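Local coordinates for glutathione-dependent peroxiredoxin (Sinorhizobium meliloti, PDB 3UMA), which probably reduces hydrogen peroxide and organic hydroperoxides to water and alcohols, with glutathione as the electron donor, and so helps protect the cell against oxidative stress, at residues Thr36-Thr41 against Pro45-Thr50; Leu74-Gly79 against Thr173-Ala178; Arg84-Ala89 against Ala179-Leu184. All blocks are in the same frame, centred on the assembly; numbering follows the deposited sequence.

Interaction 1: residues Thr36-Thr41 against Pro45-Thr50; sequences TFKEKT and PVEVTT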
ATOM      1  N   THR A  36       5.641  11.619  -3.077  1.00 25.53           N
ATOM      2  CA  THR A  36       4.399  12.282  -2.741  1.00 27.10           C
ATOM      3  C   THR A  36       3.248  11.479  -3.324  1.00 27.12           C
ATOM      4  O   THR A  36       3.366  10.908  -4.403  1.00 28.11           O
ATOM      5  CB  THR A  36       4.353  13.721  -3.294  1.00 27.42           C
ATOM      6  OG1 THR A  36       4.394  13.678  -4.723  1.00 30.65           O
ATOM      7  CG2 THR A  36       5.564  14.534  -2.806  1.00 28.45           C
ATOM      8  N   PHE A  37       2.128  11.455  -2.623  1.00 26.64           N
ATOM      9  CA  PHE A  37       0.973  10.712  -3.063  1.00 26.69           C
ATOM     10  C   PHE A  37      -0.203  11.646  -2.996  1.00 27.14           C
ATOM     11  O   PHE A  37      -0.323  12.413  -2.065  1.00 27.01           O
ATOM     12  CB  PHE A  37       0.697   9.524  -2.140  1.00 25.18           C
ATOM     13  CG  PHE A  37       1.850   8.579  -2.005  1.00 24.31           C
ATOM     14  CD1 PHE A  37       2.072   7.586  -2.962  1.00 21.93           C
ATOM     15  CD2 PHE A  37       2.715   8.665  -0.915  1.00 22.29           C
ATOM     16  CE1 PHE A  37       3.144   6.714  -2.856  1.00 20.55           C
ATOM     17  CE2 PHE A  37       3.790   7.782  -0.792  1.00 22.49           C
ATOM     18  CZ  PHE A  37       4.002   6.798  -1.766  1.00 21.67           C
ATOM     19  N   LYS A  38      -1.072  11.584  -3.989  1.00 28.06           N
ATOM     20  CA  LYS A  38      -2.313  12.318  -3.919  1.00 29.39           C
ATOM     21  C   LYS A  38      -3.389  11.430  -3.326  1.00 30.73           C
ATOM     22  O   LYS A  38      -3.376  10.204  -3.500  1.00 30.58           O
ATOM     23  CB  LYS A  38      -2.705  12.848  -5.295  1.00 29.66           C
ATOM     24  CG  LYS A  38      -1.622  13.732  -5.929  1.00 31.54           C
ATOM     25  CD  LYS A  38      -2.179  15.031  -6.470  1.00 35.54           C
ATOM     26  CE  LYS A  38      -1.066  15.930  -6.980  1.00 38.78           C
ATOM     27  NZ  LYS A  38      -1.490  17.358  -6.953  1.00 42.31           N
ATOM     28  N   GLU A  39      -4.311  12.050  -2.612  1.00 32.08           N
ATOM     29  CA  GLU A  39      -5.327  11.330  -1.891  1.00 34.11           C
ATOM     30  C   GLU A  39      -6.576  12.189  -1.753  1.00 35.86           C
ATOM     31  O   GLU A  39      -6.497  13.349  -1.355  1.00 35.90           O
ATOM     32  CB  GLU A  39      -4.811  10.910  -0.500  1.00 33.93           C
ATOM     33  CG  GLU A  39      -5.913  10.349   0.403  1.00 33.74           C
ATOM     34  CD  GLU A  39      -5.419   9.758   1.712  1.00 34.51           C
ATOM     35  OE1 GLU A  39      -4.298  10.092   2.167  1.00 35.92           O
ATOM     36  OE2 GLU A  39      -6.178   8.958   2.298  1.00 33.41           O
ATOM     37  N   LYS A  40      -7.719  11.604  -2.093  1.00 38.44           N
ATOM     38  CA  LYS A  40      -9.023  12.207  -1.871  1.00 41.19           C
ATOM     39  C   LYS A  40      -9.467  11.906  -0.455  1.00 43.00           C
ATOM     40  O   LYS A  40      -9.715  10.755  -0.109  1.00 43.93           O
ATOM     41  CB  LYS A  40     -10.056  11.646  -2.857  1.00 41.24           C
ATOM     42  CG  LYS A  40     -10.668  12.667  -3.799  1.00 41.76           C
ATOM     43  CD  LYS A  40     -11.506  11.988  -4.880  1.00 43.15           C
ATOM     44  CE  LYS A  40     -12.575  12.930  -5.448  1.00 45.06           C
ATOM     45  NZ  LYS A  40     -12.915  12.663  -6.893  1.00 45.38           N
ATOM     46  N   THR A  41      -9.543  12.936   0.374  1.00 45.24           N
ATOM     47  CA  THR A  41     -10.133  12.790   1.696  1.00 46.99           C
ATOM     48  C   THR A  41     -11.507  13.468   1.719  1.00 47.93           C
ATOM     49  O   THR A  41     -11.813  14.309   0.856  1.00 48.42           O
ATOM     50  CB  THR A  41      -9.204  13.334   2.813  1.00 47.22           C
ATOM     51  OG1 THR A  41      -9.766  13.022   4.095  1.00 48.43           O
ATOM     52  CG2 THR A  41      -9.010  14.842   2.697  1.00 47.67           C
ATOM     53  N   PRO A  45      -9.210  17.003  -1.821  1.00 45.80           N
ATOM     54  CA  PRO A  45      -7.970  16.418  -2.355  1.00 44.85           C
ATOM     55  C   PRO A  45      -6.703  16.998  -1.720  1.00 44.08           C
ATOM     56  O   PRO A  45      -6.560  18.220  -1.596  1.00 43.98           O
ATOM     57  CB  PRO A  45      -8.026  16.747  -3.847  1.00 44.82           C
ATOM     58  CG  PRO A  45      -8.916  17.923  -3.958  1.00 45.38           C
ATOM     59  CD  PRO A  45      -9.854  17.923  -2.778  1.00 45.78           C
ATOM     60  N   VAL A  46      -5.789  16.108  -1.349  1.00 42.76           N
ATOM     61  CA  VAL A  46      -4.622  16.431  -0.525  1.00 41.51           C
ATOM     62  C   VAL A  46      -3.375  15.766  -1.114  1.00 40.53           C
ATOM     63  O   VAL A  46      -3.479  14.826  -1.909  1.00 40.20           O
ATOM     64  CB  VAL A  46      -4.887  15.972   0.944  1.00 41.49           C
ATOM     65  CG1 VAL A  46      -3.635  15.505   1.654  1.00 41.74           C
ATOM     66  CG2 VAL A  46      -5.600  17.070   1.735  1.00 42.11           C
ATOM     67  N   GLU A  47      -2.201  16.255  -0.730  1.00 39.20           N
ATOM     68  CA  GLU A  47      -0.942  15.656  -1.140  1.00 38.15           C
ATOM     69  C   GLU A  47      -0.188  15.149   0.091  1.00 36.78           C
ATOM     70  O   GLU A  47       0.111  15.925   0.996  1.00 36.81           O
ATOM     71  CB  GLU A  47      -0.106  16.675  -1.901  1.00 38.42           C
ATOM     72  CG  GLU A  47       1.059  16.097  -2.692  1.00 41.28           C
ATOM     73  CD  GLU A  47       1.510  17.035  -3.802  1.00 45.20           C
ATOM     74  OE1 GLU A  47       1.234  18.251  -3.695  1.00 46.40           O
ATOM     75  OE2 GLU A  47       2.129  16.565  -4.782  1.00 46.85           O
ATOM     76  N   VAL A  48       0.112  13.849   0.108  1.00 34.69           N
ATOM     77  CA  VAL A  48       0.746  13.167   1.245  1.00 32.69           C
ATOM     78  C   VAL A  48       2.203  12.872   0.885  1.00 31.48           C
ATOM     79  O   VAL A  48       2.462  12.224  -0.129  1.00 30.96           O
ATOM     80  CB  VAL A  48      -0.021  11.839   1.587  1.00 33.07           C
ATOM     81  CG1 VAL A  48       0.690  11.017   2.669  1.00 31.81           C
ATOM     82  CG2 VAL A  48      -1.450  12.142   2.010  1.00 33.01           C
ATOM     83  N   THR A  49       3.149  13.349   1.692  1.00 29.50           N
ATOM     84  CA  THR A  49       4.564  13.046   1.463  1.00 28.23           C
ATOM     85  C   THR A  49       4.964  11.843   2.301  1.00 27.96           C
ATOM     86  O   THR A  49       4.309  11.528   3.288  1.00 26.94           O
ATOM     87  CB  THR A  49       5.500  14.223   1.846  1.00 28.58           C
ATOM     88  OG1 THR A  49       5.337  14.526   3.235  1.00 27.27           O
ATOM     89  CG2 THR A  49       5.188  15.492   1.024  1.00 28.91           C
ATOM     90  N   THR A  50       6.050  11.184   1.920  1.00 27.89           N
ATOM     91  CA  THR A  50       6.569  10.094   2.715  1.00 29.02           C
ATOM     92  C   THR A  50       7.004  10.599   4.090  1.00 29.74           C
ATOM     93  O   THR A  50       6.829   9.909   5.110  1.00 29.04           O
ATOM     94  CB  THR A  50       7.713   9.377   2.011  1.00 28.81           C
ATOM     95  OG1 THR A  50       8.614  10.350   1.494  1.00 30.47           O
ATOM     96  CG2 THR A  50       7.184   8.550   0.849  1.00 28.57           C
TER
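Phe-37 and Val-48 face each other in a beta hairpin, the two-stranded antiparallel sheet of strands 36-41 and 44-49. Backbone hydrogen bonds carry the contact. Phe-37 N donates a hydrogen bond to Val-48 O at 2.6 Å, in the carbonyl plane. The return bond, Val-48 N to Phe-37 O, is almost straight, with 175° at the hydrogen. Glu-39 and Val-46 form the second hydrogen-bonded pair, with Val-46 N at 2.8 Å from Glu-39 O. Residues of the non-hydrogen-bonded pairs add CA-H...O contacts, among them Thr-36 CA to Val-48 O at 3.3 Å.

On the face of Phe-37, Glu-39, Val-46 and Val-48 the contacts are mixed. CB of Phe-37 lies 4.4 Å from CB of Val-48. Beyond the strand end, CE2 of the Phe-37 ring meets the methyl CG2 of Thr-50 at 3.8 Å, the two side chains nearly at a right angle. Phe-37 also packs edge-to-face with Phe-129. The Glu-39 side chain, with CG anti to the backbone N (chi1 170°), runs out extended, and its OE1 passes Val-48 CG2 at 3.5 Å. Its carboxylate is bound by His-120 ND1 and Phe-121 N.

Polar groups gather on the other face. Lys-38 NZ stays 4.3 Å from Glu-47 OE2, beyond a salt bridge. Thr-49 turns its OG1 to Leu-52 N and caps the helix that follows.

The chemistry is thus split. The backbone fixes the register. Phe-37 and Val-48 are buried against Leu-122 of strand 120-123, while Val-46 on the same face is exposed. The charges of Lys-38 and Glu-47 probably attract each other only loosely.

Interaction 2: residues Leu74-Gly79 against Thr173-Ala178; sequences LNHLPG and TASGAA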
ATOM      1  N   LEU A  74     -11.837  -7.785  -2.702  1.00 21.00           N
ATOM      2  CA  LEU A  74     -12.619  -8.789  -1.977  1.00 22.59           C
ATOM      3  C   LEU A  74     -11.841  -9.402  -0.831  1.00 23.27           C
ATOM      4  O   LEU A  74     -12.431  -9.950   0.102  1.00 24.48           O
ATOM      5  CB  LEU A  74     -13.070  -9.918  -2.914  1.00 22.73           C
ATOM      6  CG  LEU A  74     -14.037  -9.559  -4.045  1.00 24.42           C
ATOM      7  CD1 LEU A  74     -14.063 -10.704  -5.058  1.00 24.77           C
ATOM      8  CD2 LEU A  74     -15.434  -9.287  -3.481  1.00 25.91           C
ATOM      9  N   ASN A  75     -10.521  -9.311  -0.914  1.00 23.16           N
ATOM     10  CA  ASN A  75      -9.624 -10.048  -0.046  1.00 23.14           C
ATOM     11  C   ASN A  75      -8.626  -9.122   0.698  1.00 22.19           C
ATOM     12  O   ASN A  75      -8.700  -8.989   1.910  1.00 21.81           O
ATOM     13  CB  ASN A  75      -8.881 -11.055  -0.940  1.00 23.92           C
ATOM     14  CG  ASN A  75      -8.211 -12.158  -0.172  1.00 28.20           C
ATOM     15  OD1 ASN A  75      -7.492 -11.917   0.798  1.00 31.15           O
ATOM     16  ND2 ASN A  75      -8.424 -13.397  -0.623  1.00 32.56           N
ATOM     17  N   HIS A  76      -7.710  -8.488  -0.039  1.00 20.75           N
ATOM     18  CA  HIS A  76      -6.556  -7.803   0.549  1.00 19.92           C
ATOM     19  C   HIS A  76      -7.013  -6.596   1.402  1.00 20.07           C
ATOM     20  O   HIS A  76      -6.765  -6.552   2.604  1.00 19.41           O
ATOM     21  CB  HIS A  76      -5.564  -7.432  -0.562  1.00 19.79           C
ATOM     22  CG  HIS A  76      -4.169  -7.115  -0.096  1.00 19.27           C
ATOM     23  ND1 HIS A  76      -3.678  -7.471   1.141  1.00 18.85           N
ATOM     24  CD2 HIS A  76      -3.146  -6.503  -0.740  1.00 19.17           C
ATOM     25  CE1 HIS A  76      -2.420  -7.079   1.249  1.00 17.43           C
ATOM     26  NE2 HIS A  76      -2.069  -6.497   0.115  1.00 20.84           N
ATOM     27  N   LEU A  77      -7.735  -5.662   0.793  1.00 19.94           N
ATOM     28  CA  LEU A  77      -8.209  -4.474   1.502  1.00 19.91           C
ATOM     29  C   LEU A  77      -9.211  -4.757   2.623  1.00 20.95           C
ATOM     30  O   LEU A  77      -9.039  -4.247   3.733  1.00 20.68           O
ATOM     31  CB  LEU A  77      -8.797  -3.450   0.518  1.00 19.76           C
ATOM     32  CG  LEU A  77      -9.483  -2.216   1.119  1.00 18.57           C
ATOM     33  CD1 LEU A  77      -8.450  -1.350   1.843  1.00 16.81           C
ATOM     34  CD2 LEU A  77     -10.226  -1.419   0.041  1.00 16.70           C
ATOM     35  N   PRO A  78     -10.272  -5.554   2.345  1.00 21.62           N
ATOM     36  CA  PRO A  78     -11.209  -5.844   3.441  1.00 21.94           C
ATOM     37  C   PRO A  78     -10.519  -6.417   4.665  1.00 22.25           C
ATOM     38  O   PRO A  78     -10.943  -6.127   5.774  1.00 22.84           O
ATOM     39  CB  PRO A  78     -12.166  -6.880   2.837  1.00 22.00           C
ATOM     40  CG  PRO A  78     -12.132  -6.600   1.389  1.00 22.59           C
ATOM     41  CD  PRO A  78     -10.711  -6.170   1.079  1.00 21.21           C
ATOM     42  N   GLY A  79      -9.455  -7.195   4.471  1.00 22.50           N
ATOM     43  CA  GLY A  79      -8.688  -7.750   5.591  1.00 22.25           C
ATOM     44  C   GLY A  79      -8.117  -6.658   6.487  1.00 22.67           C
ATOM     45  O   GLY A  79      -8.206  -6.743   7.715  1.00 22.30           O
ATOM     46  N   THR A 173      -1.865 -13.770   1.232  1.00 18.33           N
ATOM     47  CA  THR A 173      -1.767 -14.304   2.592  1.00 18.37           C
ATOM     48  C   THR A 173      -0.588 -13.708   3.359  1.00 18.15           C
ATOM     49  O   THR A 173      -0.791 -13.027   4.360  1.00 17.74           O
ATOM     50  CB  THR A 173      -1.760 -15.860   2.604  1.00 18.62           C
ATOM     51  OG1 THR A 173      -3.008 -16.331   2.078  1.00 19.00           O
ATOM     52  CG2 THR A 173      -1.573 -16.393   4.000  1.00 18.27           C
ATOM     53  N   ALA A 174       0.625 -13.951   2.868  1.00 17.63           N
ATOM     54  CA  ALA A 174       1.839 -13.361   3.441  1.00 18.03           C
ATOM     55  C   ALA A 174       1.717 -11.832   3.630  1.00 17.97           C
ATOM     56  O   ALA A 174       2.166 -11.290   4.649  1.00 18.15           O
ATOM     57  CB  ALA A 174       3.088 -13.733   2.578  1.00 17.04           C
ATOM     58  N   SER A 175       1.051 -11.161   2.688  1.00 17.87           N
ATOM     59  CA  SER A 175       0.868  -9.700   2.743  1.00 17.70           C
ATOM     60  C   SER A 175      -0.459  -9.260   3.367  1.00 18.12           C
ATOM     61  O   SER A 175      -0.749  -8.074   3.438  1.00 18.42           O
ATOM     62  CB  SER A 175       1.049  -9.090   1.338  1.00 17.70           C
ATOM     63  OG  SER A 175      -0.024  -9.442   0.485  1.00 17.58           O
ATOM     64  N   GLY A 176      -1.246 -10.220   3.850  1.00 18.67           N
ATOM     65  CA  GLY A 176      -2.570  -9.955   4.406  1.00 19.27           C
ATOM     66  C   GLY A 176      -2.548  -9.388   5.813  1.00 20.12           C
ATOM     67  O   GLY A 176      -1.515  -9.443   6.499  1.00 20.15           O
ATOM     68  N   ALA A 177      -3.677  -8.810   6.223  1.00 20.29           N
ATOM     69  CA  ALA A 177      -3.807  -8.192   7.548  1.00 21.44           C
ATOM     70  C   ALA A 177      -3.577  -9.190   8.675  1.00 21.93           C
ATOM     71  O   ALA A 177      -2.905  -8.881   9.667  1.00 22.70           O
ATOM     72  CB  ALA A 177      -5.159  -7.546   7.710  1.00 20.89           C
ATOM     73  N   ALA A 178      -4.140 -10.382   8.533  1.00 22.59           N
ATOM     74  CA  ALA A 178      -3.987 -11.412   9.554  1.00 23.19           C
ATOM     75  C   ALA A 178      -2.516 -11.724   9.791  1.00 23.44           C
ATOM     76  O   ALA A 178      -2.066 -11.732  10.933  1.00 23.68           O
ATOM     77  CB  ALA A 178      -4.786 -12.658   9.183  1.00 23.08           C
TER
HETATM   78  O   HOH W   1      -5.655  -8.623   4.162  1.00 12.82           O
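His-76 points the edge of its ring at the backbone of Ser-175, where the helix of the predicted peroxidatic cysteine, Cys-72, meets the type I beta turn 173-176 that leads into the C-terminal helix, with Gly-176 at its N-cap. This is part of the thioredoxin-like fold of the peroxiredoxins. CG of His-76 stands anti to the backbone N (chi1 -162°), and the ring extends toward 173-178. Its leading atom is CE1, which lies 2.9 Å from Ser-175 O, near the ring plane. The hydroxyl of Ser-175 comes to the same end of the ring, with OG 3.5 Å from His-76 CE1. That hydroxyl is bonded to Glu-166, and Ser-175 O accepts a bond from Tyr-80 OH. The ring also packs edge-to-face with Phe-62. Its ND1 is buried and has no partner in the model.

Gly-79 brings bare backbone to the second point of contact. The methyl of Ala-177 points toward it, and CB of Ala-177 packs 3.2 Å from Gly-79 O, an oxygen that also accepts a bond from Asn-83. Between these two points a water joins the backbones: it donates to His-76 O at 2.8 Å and accepts from Ala-177 N at 2.9 Å.

Interaction 3: residues Arg84-Ala89 against Ala179-Leu184; sequences RDAILA and AMLELL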
ATOM      1  N   ARG A  84      -8.362  -3.327  11.285  1.00 30.73           N
ATOM      2  CA  ARG A  84      -7.818  -1.982  11.549  1.00 31.61           C
ATOM      3  C   ARG A  84      -7.593  -1.649  13.032  1.00 31.80           C
ATOM      4  O   ARG A  84      -6.480  -1.267  13.428  1.00 31.53           O
ATOM      5  CB  ARG A  84      -8.695  -0.889  10.929  1.00 31.69           C
ATOM      6  CG  ARG A  84      -8.115   0.527  11.131  1.00 34.51           C
ATOM      7  CD  ARG A  84      -9.067   1.622  10.691  1.00 38.07           C
ATOM      8  NE  ARG A  84      -9.921   2.065  11.783  1.00 41.26           N
ATOM      9  CZ  ARG A  84      -9.936   3.301  12.277  1.00 43.17           C
ATOM     10  NH1 ARG A  84      -9.158   4.249  11.766  1.00 43.36           N
ATOM     11  NH2 ARG A  84     -10.756   3.592  13.279  1.00 44.68           N
ATOM     12  N   ASP A  85      -8.651  -1.776  13.834  1.00 32.04           N
ATOM     13  CA  ASP A  85      -8.592  -1.463  15.267  1.00 32.84           C
ATOM     14  C   ASP A  85      -7.563  -2.322  15.996  1.00 32.35           C
ATOM     15  O   ASP A  85      -6.735  -1.801  16.746  1.00 32.98           O
ATOM     16  CB  ASP A  85      -9.982  -1.581  15.905  1.00 33.36           C
ATOM     17  CG  ASP A  85     -10.959  -0.529  15.375  1.00 35.41           C
ATOM     18  OD1 ASP A  85     -10.501   0.569  14.993  1.00 36.72           O
ATOM     19  OD2 ASP A  85     -12.186  -0.798  15.329  1.00 38.77           O
ATOM     20  N   ALA A  86      -7.581  -3.626  15.733  1.00 31.88           N
ATOM     21  CA  ALA A  86      -6.601  -4.543  16.322  1.00 31.45           C
ATOM     22  C   ALA A  86      -5.179  -4.181  15.930  1.00 31.08           C
ATOM     23  O   ALA A  86      -4.264  -4.342  16.730  1.00 31.09           O
ATOM     24  CB  ALA A  86      -6.899  -5.998  15.950  1.00 31.17           C
ATOM     25  N   ILE A  87      -4.996  -3.697  14.702  1.00 30.75           N
ATOM     26  CA  ILE A  87      -3.669  -3.282  14.240  1.00 30.38           C
ATOM     27  C   ILE A  87      -3.222  -2.003  14.949  1.00 30.56           C
ATOM     28  O   ILE A  87      -2.126  -1.952  15.488  1.00 30.51           O
ATOM     29  CB  ILE A  87      -3.583  -3.133  12.681  1.00 30.43           C
ATOM     30  CG1 ILE A  87      -3.587  -4.516  12.000  1.00 30.77           C
ATOM     31  CG2 ILE A  87      -2.332  -2.352  12.276  1.00 27.68           C
ATOM     32  CD1 ILE A  87      -3.832  -4.481  10.463  1.00 30.44           C
ATOM     33  N   LEU A  88      -4.076  -0.984  14.950  1.00 31.21           N
ATOM     34  CA  LEU A  88      -3.766   0.281  15.615  1.00 32.58           C
ATOM     35  C   LEU A  88      -3.492   0.101  17.117  1.00 33.39           C
ATOM     36  O   LEU A  88      -2.673   0.830  17.684  1.00 33.95           O
ATOM     37  CB  LEU A  88      -4.873   1.323  15.393  1.00 32.21           C
ATOM     38  CG  LEU A  88      -5.139   1.747  13.936  1.00 32.41           C
ATOM     39  CD1 LEU A  88      -6.294   2.734  13.854  1.00 32.07           C
ATOM     40  CD2 LEU A  88      -3.887   2.320  13.257  1.00 31.66           C
ATOM     41  N   ALA A  89      -4.139  -0.889  17.733  1.00 33.78           N
ATOM     42  CA  ALA A  89      -3.960  -1.141  19.165  1.00 34.40           C
ATOM     43  C   ALA A  89      -2.647  -1.841  19.473  1.00 34.65           C
ATOM     44  O   ALA A  89      -2.311  -2.036  20.641  1.00 34.78           O
ATOM     45  CB  ALA A  89      -5.135  -1.928  19.738  1.00 34.21           C
ATOM     46  N   ALA A 179      -1.751 -11.914   8.718  1.00 23.83           N
ATOM     47  CA  ALA A 179      -0.298 -12.113   8.842  1.00 25.07           C
ATOM     48  C   ALA A 179       0.449 -10.915   9.464  1.00 26.40           C
ATOM     49  O   ALA A 179       1.389 -11.091  10.260  1.00 26.13           O
ATOM     50  CB  ALA A 179       0.325 -12.492   7.492  1.00 24.30           C
HETATM   51  N   MSE A 180       0.033  -9.703   9.112  1.00 28.03           N
HETATM   52  CA  MSE A 180       0.641  -8.507   9.703  1.00 29.81           C
HETATM   53  C   MSE A 180       0.445  -8.489  11.227  1.00 30.71           C
HETATM   54  O   MSE A 180       1.409  -8.275  11.968  1.00 30.73           O
HETATM   55  CB  MSE A 180       0.091  -7.220   9.062  1.00 30.00           C
HETATM   56  CG  MSE A 180       0.694  -5.924   9.626  1.00 31.55           C
HETATM   57 SE   MSE A 180       2.640  -5.874   9.481  1.00 39.88          SE
HETATM   58  CE  MSE A 180       2.853  -5.714   7.530  1.00 34.72           C
ATOM     59  N   LEU A 181      -0.790  -8.708  11.682  1.00 31.73           N
ATOM     60  CA  LEU A 181      -1.092  -8.780  13.122  1.00 33.76           C
ATOM     61  C   LEU A 181      -0.170  -9.722  13.899  1.00 35.00           C
ATOM     62  O   LEU A 181       0.215  -9.418  15.024  1.00 35.36           O
ATOM     63  CB  LEU A 181      -2.541  -9.194  13.381  1.00 33.29           C
ATOM     64  CG  LEU A 181      -3.601  -8.114  13.545  1.00 33.85           C
ATOM     65  CD1 LEU A 181      -4.986  -8.770  13.509  1.00 34.67           C
ATOM     66  CD2 LEU A 181      -3.409  -7.312  14.842  1.00 33.94           C
ATOM     67  N   GLU A 182       0.175 -10.855  13.292  1.00 36.84           N
ATOM     68  CA  GLU A 182       1.133 -11.799  13.875  1.00 38.54           C
ATOM     69  C   GLU A 182       2.543 -11.236  14.001  1.00 39.07           C
ATOM     70  O   GLU A 182       3.330 -11.712  14.827  1.00 39.87           O
ATOM     71  CB  GLU A 182       1.174 -13.100  13.072  1.00 38.65           C
ATOM     72  CG  GLU A 182      -0.006 -14.031  13.333  1.00 40.73           C
ATOM     73  CD  GLU A 182       0.166 -15.402  12.680  1.00 44.33           C
ATOM     74  OE1 GLU A 182       1.185 -15.628  11.979  1.00 45.06           O
ATOM     75  OE2 GLU A 182      -0.728 -16.261  12.872  1.00 46.20           O
ATOM     76  N   LEU A 183       2.871 -10.235  13.187  1.00 39.53           N
ATOM     77  CA  LEU A 183       4.212  -9.655  13.193  1.00 39.77           C
ATOM     78  C   LEU A 183       4.357  -8.563  14.224  1.00 40.22           C
ATOM     79  O   LEU A 183       5.471  -8.246  14.632  1.00 41.22           O
ATOM     80  CB  LEU A 183       4.573  -9.085  11.819  1.00 39.65           C
ATOM     81  CG  LEU A 183       4.834 -10.101  10.719  1.00 39.34           C
ATOM     82  CD1 LEU A 183       4.949  -9.395   9.376  1.00 37.07           C
ATOM     83  CD2 LEU A 183       6.093 -10.911  11.044  1.00 39.58           C
ATOM     84  N   LEU A 184       3.236  -7.979  14.626  1.00 40.38           N
ATOM     85  CA  LEU A 184       3.236  -6.860  15.563  1.00 40.75           C
ATOM     86  C   LEU A 184       3.338  -7.365  17.000  1.00 41.43           C
ATOM     87  O   LEU A 184       4.389  -7.238  17.629  1.00 42.62           O
ATOM     88  CB  LEU A 184       1.966  -6.018  15.396  1.00 40.16           C
ATOM     89  CG  LEU A 184       1.618  -5.467  14.008  1.00 39.07           C
ATOM     90  CD1 LEU A 184       0.316  -4.697  14.054  1.00 37.66           C
ATOM     91  CD2 LEU A 184       2.728  -4.596  13.446  1.00 39.34           C
TER
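Two short helices on one flank of the thioredoxin-like fold, 84-88 and the C-terminal 177-183, pack here through aliphatic side chains. Ala-86 and Ile-87 meet Leu-181 and Leu-184. Leu-181 reaches across with its branched end. Its CD2 methyl lies 3.9 Å from Ala-86 CB and 3.6 Å from Ala-86 O. The branch point is also engaged, with CG of Leu-181 at 3.9 Å from CG1 of Ile-87. Leu-181 sets out alongside the other helix and closes on it only at the branch, with chi1 at -92°, off a staggered value.

Ile-87 divides its branches between two leucines. CG1 lies beside its own backbone N (chi1 -73°) and serves Leu-181. The CG2 methyl, anti to that N, meets CD1 of Leu-184 at 4.0 Å. The same CD1 of Leu-184 lies 3.9 Å from Ile-87 O. An alanine in place of Leu-181 would lack CG and both methyls, and is likely to leave Ala-86 CB and Ile-87 CG1 without their partner and open a gap there.

The pair rests on the main sheet. Ile-87 packs on Ile-95 of strand 94-99, and Leu-184 on Leu-154 of strand 147-156. The loop residue Val-92 touches both Ile-87 and Leu-184. Met-180, present as selenomethionine, leads its end away from helix 84-88 and touches Ser-152 and Asn-164 of strands 147-156 and 159-165.

In the fold
Interactions 2 and 3 share helix 177-183 and lie on the same side of the chain's centre, their centres about 12 Å apart. They touch directly where Ala-179 packs on the turn at 173-174. Their other halves, helices 70-82 and 84-88, follow each other in the chain. Interaction 1 is a local hairpin, about 23 Å from interaction 2 between centres, and closes before the others open. Interaction 2 is buried and lies near the predicted active site; interactions 1 and 3 are partly buried and away from it. Backbone hydrogen bonds dominate interaction 1, a ring edge and a bridging water interaction 2, and aliphatic contacts interaction 3.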